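PDB 3WZ2: uncharacterized protein from Pyrococcus furiosus DSM 3638, which is an archaeal homolog of proteasome-assembly chaperones, known as PbaA, and probably acts on the proteasome as an assembly chaperone or activator. Local coordinates for residues A110-G118 / V194-L202. Sequence-based numbering, arbitrary orientation.
Sequences AEKVISLAG and VVEVLNKML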
# COMPACT_ATOMS: atom_id res chain seq x y z
N ALA B 110 -33.60 -9.30 12.67
CA ALA B 110 -34.14 -9.31 11.33
C ALA B 110 -34.86 -10.61 11.06
O ALA B 110 -34.40 -11.67 11.45
CB ALA B 110 -33.03 -9.10 10.30
N GLU B 111 -35.99 -10.52 10.40
CA GLU B 111 -36.77 -11.69 10.02
C GLU B 111 -36.19 -12.41 8.79
O GLU B 111 -36.18 -13.62 8.72
CB GLU B 111 -38.20 -11.22 9.75
CG GLU B 111 -39.22 -12.31 9.52
CD GLU B 111 -40.55 -11.72 9.02
OE1 GLU B 111 -40.98 -10.68 9.60
OE2 GLU B 111 -41.14 -12.30 8.07
N LYS B 112 -35.73 -11.64 7.80
CA LYS B 112 -35.19 -12.18 6.56
C LYS B 112 -34.08 -11.29 6.00
O LYS B 112 -34.16 -10.09 6.08
CB LYS B 112 -36.27 -12.31 5.48
CG LYS B 112 -37.31 -13.35 5.76
CD LYS B 112 -38.27 -13.50 4.61
CE LYS B 112 -39.57 -14.18 5.03
NZ LYS B 112 -39.72 -15.52 4.43
N VAL B 113 -33.09 -11.93 5.39
CA VAL B 113 -32.05 -11.27 4.67
C VAL B 113 -32.04 -11.84 3.28
O VAL B 113 -31.74 -13.00 3.09
CB VAL B 113 -30.69 -11.51 5.36
CG1 VAL B 113 -29.62 -10.63 4.76
CG2 VAL B 113 -30.81 -11.23 6.86
N ILE B 114 -32.34 -11.01 2.29
CA ILE B 114 -32.55 -11.48 0.93
C ILE B 114 -31.62 -10.69 0.02
O ILE B 114 -31.74 -9.48 -0.09
CB ILE B 114 -34.01 -11.26 0.49
CG1 ILE B 114 -34.98 -12.00 1.39
CG2 ILE B 114 -34.21 -11.76 -0.93
CD1 ILE B 114 -36.42 -11.55 1.28
N SER B 115 -30.73 -11.39 -0.67
CA SER B 115 -29.92 -10.75 -1.69
C SER B 115 -30.48 -11.02 -3.09
O SER B 115 -30.97 -12.10 -3.38
CB SER B 115 -28.46 -11.28 -1.59
OG SER B 115 -27.88 -10.87 -0.36
N LEU B 116 -30.43 -10.00 -3.92
CA LEU B 116 -30.85 -10.08 -5.29
C LEU B 116 -29.61 -10.02 -6.16
O LEU B 116 -28.82 -9.09 -6.06
CB LEU B 116 -31.73 -8.88 -5.62
CG LEU B 116 -32.87 -8.65 -4.66
CD1 LEU B 116 -33.68 -7.48 -5.18
CD2 LEU B 116 -33.73 -9.90 -4.53
N ALA B 117 -29.41 -11.05 -6.96
CA ALA B 117 -28.17 -11.19 -7.72
C ALA B 117 -28.46 -11.66 -9.13
O ALA B 117 -29.59 -12.09 -9.43
CB ALA B 117 -27.23 -12.17 -7.03
N GLY B 118 -27.41 -11.68 -9.95
CA GLY B 118 -27.45 -12.24 -11.28
C GLY B 118 -26.61 -13.50 -11.40
O GLY B 118 -25.78 -13.75 -10.57
N VAL B 194 -36.50 -11.36 -11.28
CA VAL B 194 -36.19 -11.44 -9.87
C VAL B 194 -37.22 -10.69 -9.02
O VAL B 194 -37.67 -11.20 -7.99
CB VAL B 194 -34.77 -10.92 -9.58
CG1 VAL B 194 -34.57 -10.72 -8.11
CG2 VAL B 194 -33.76 -11.90 -10.15
N VAL B 195 -37.63 -9.52 -9.47
CA VAL B 195 -38.66 -8.80 -8.76
C VAL B 195 -39.98 -9.58 -8.67
O VAL B 195 -40.61 -9.61 -7.62
CB VAL B 195 -38.94 -7.43 -9.38
CG1 VAL B 195 -40.17 -6.79 -8.75
CG2 VAL B 195 -37.73 -6.56 -9.21
N GLU B 196 -40.36 -10.27 -9.75
CA GLU B 196 -41.57 -11.10 -9.72
C GLU B 196 -41.50 -12.15 -8.63
O GLU B 196 -42.47 -12.37 -7.93
CB GLU B 196 -41.87 -11.79 -11.07
CG GLU B 196 -42.42 -10.86 -12.15
CD GLU B 196 -42.70 -11.58 -13.49
OE1 GLU B 196 -41.77 -12.17 -14.11
OE2 GLU B 196 -43.87 -11.56 -13.91
N VAL B 197 -40.37 -12.84 -8.51
CA VAL B 197 -40.23 -13.84 -7.44
C VAL B 197 -40.25 -13.21 -6.06
O VAL B 197 -40.90 -13.72 -5.15
CB VAL B 197 -38.96 -14.67 -7.60
CG1 VAL B 197 -38.79 -15.60 -6.41
CG2 VAL B 197 -39.02 -15.48 -8.90
N LEU B 198 -39.56 -12.09 -5.90
CA LEU B 198 -39.57 -11.39 -4.63
C LEU B 198 -40.95 -10.93 -4.19
O LEU B 198 -41.32 -10.99 -3.01
CB LEU B 198 -38.62 -10.19 -4.67
CG LEU B 198 -38.39 -9.56 -3.28
CD1 LEU B 198 -37.55 -10.45 -2.41
CD2 LEU B 198 -37.71 -8.23 -3.47
N ASN B 199 -41.70 -10.40 -5.13
CA ASN B 199 -43.10 -10.09 -4.92
C ASN B 199 -43.91 -11.23 -4.35
O ASN B 199 -44.69 -11.06 -3.42
CB ASN B 199 -43.71 -9.73 -6.25
CG ASN B 199 -44.84 -8.78 -6.08
OD1 ASN B 199 -44.61 -7.73 -5.52
ND2 ASN B 199 -46.04 -9.11 -6.52
N LYS B 200 -43.73 -12.40 -4.91
CA LYS B 200 -44.41 -13.59 -4.40
C LYS B 200 -43.96 -13.97 -3.02
O LYS B 200 -44.75 -14.36 -2.20
CB LYS B 200 -44.14 -14.75 -5.33
CG LYS B 200 -45.07 -14.55 -6.51
CD LYS B 200 -44.62 -15.19 -7.77
CE LYS B 200 -45.63 -14.93 -8.90
NZ LYS B 200 -45.36 -15.77 -10.07
N MET B 201 -42.67 -13.92 -2.82
CA MET B 201 -42.07 -14.31 -1.54
C MET B 201 -42.56 -13.38 -0.43
O MET B 201 -42.75 -13.82 0.68
CB MET B 201 -40.54 -14.27 -1.69
CG MET B 201 -39.70 -14.47 -0.45
SD MET B 201 -37.95 -14.75 -0.92
CE MET B 201 -37.36 -15.29 0.68
N LEU B 202 -42.68 -12.08 -0.69
CA LEU B 202 -42.97 -11.16 0.38
C LEU B 202 -44.42 -10.68 0.37
O LEU B 202 -44.81 -9.89 1.21
CB LEU B 202 -42.05 -9.94 0.27
CG LEU B 202 -40.59 -10.28 0.43
CD1 LEU B 202 -39.79 -8.99 0.42
CD2 LEU B 202 -40.34 -11.04 1.72
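Ile-114 of strand 112-120 points at helix 188-202 and meets Leu-198, Met-201 and Leu-202. This is alpha/beta packing in the PAC2-family domain: a helix lies on one face of the mixed sheet, nearly antiparallel to an inner strand. The axes of segments 112-118 and 194-202 make 161° and come within 10.1 Å. No hydrogen bond joins the two segments, and the contact rests on apolar side chains.

The tight part centres on Ile-114. Ile-114 CG2 lies anti to the backbone N and touches Leu-198 CD1 at 3.9 Å. CG1 takes the other branch, beside the backbone N (chi1 -60°), and carries CD1 onward to the helix. There Ile-114 CD1 meets Met-201 CE at 3.9 Å, tip to tip, and Leu-202 CD2 at 4.0 Å. The extended Met-201 chain carries its methyl CE to the end of the Ile-114 side chain. An alanine here lacks CG1, CG2 and CD1, and a gap would probably open between strand and helix, with Met-201 CE, Leu-202 CD2 and Leu-198 CD1 each losing a neighbour. Helix 32-43 covers one flank, with Leu-40 on Leu-198 and Ala-36 on Leu-116. Tyr-175 of strand 174-181 touches Ile-114 and Met-201.

The Lys-112 end is looser and partly exposed. Its aliphatic chain passes Leu-202, with Lys-112 CD 4.3 Å from Leu-202 CD2. Its NZ makes a weak hydrogen bond to Tyr-175 OH.

At the other end the packing is close again. Leu-116 slants across Val-194, and Leu-116 CD2 rests 3.8 Å from Val-194 CG1.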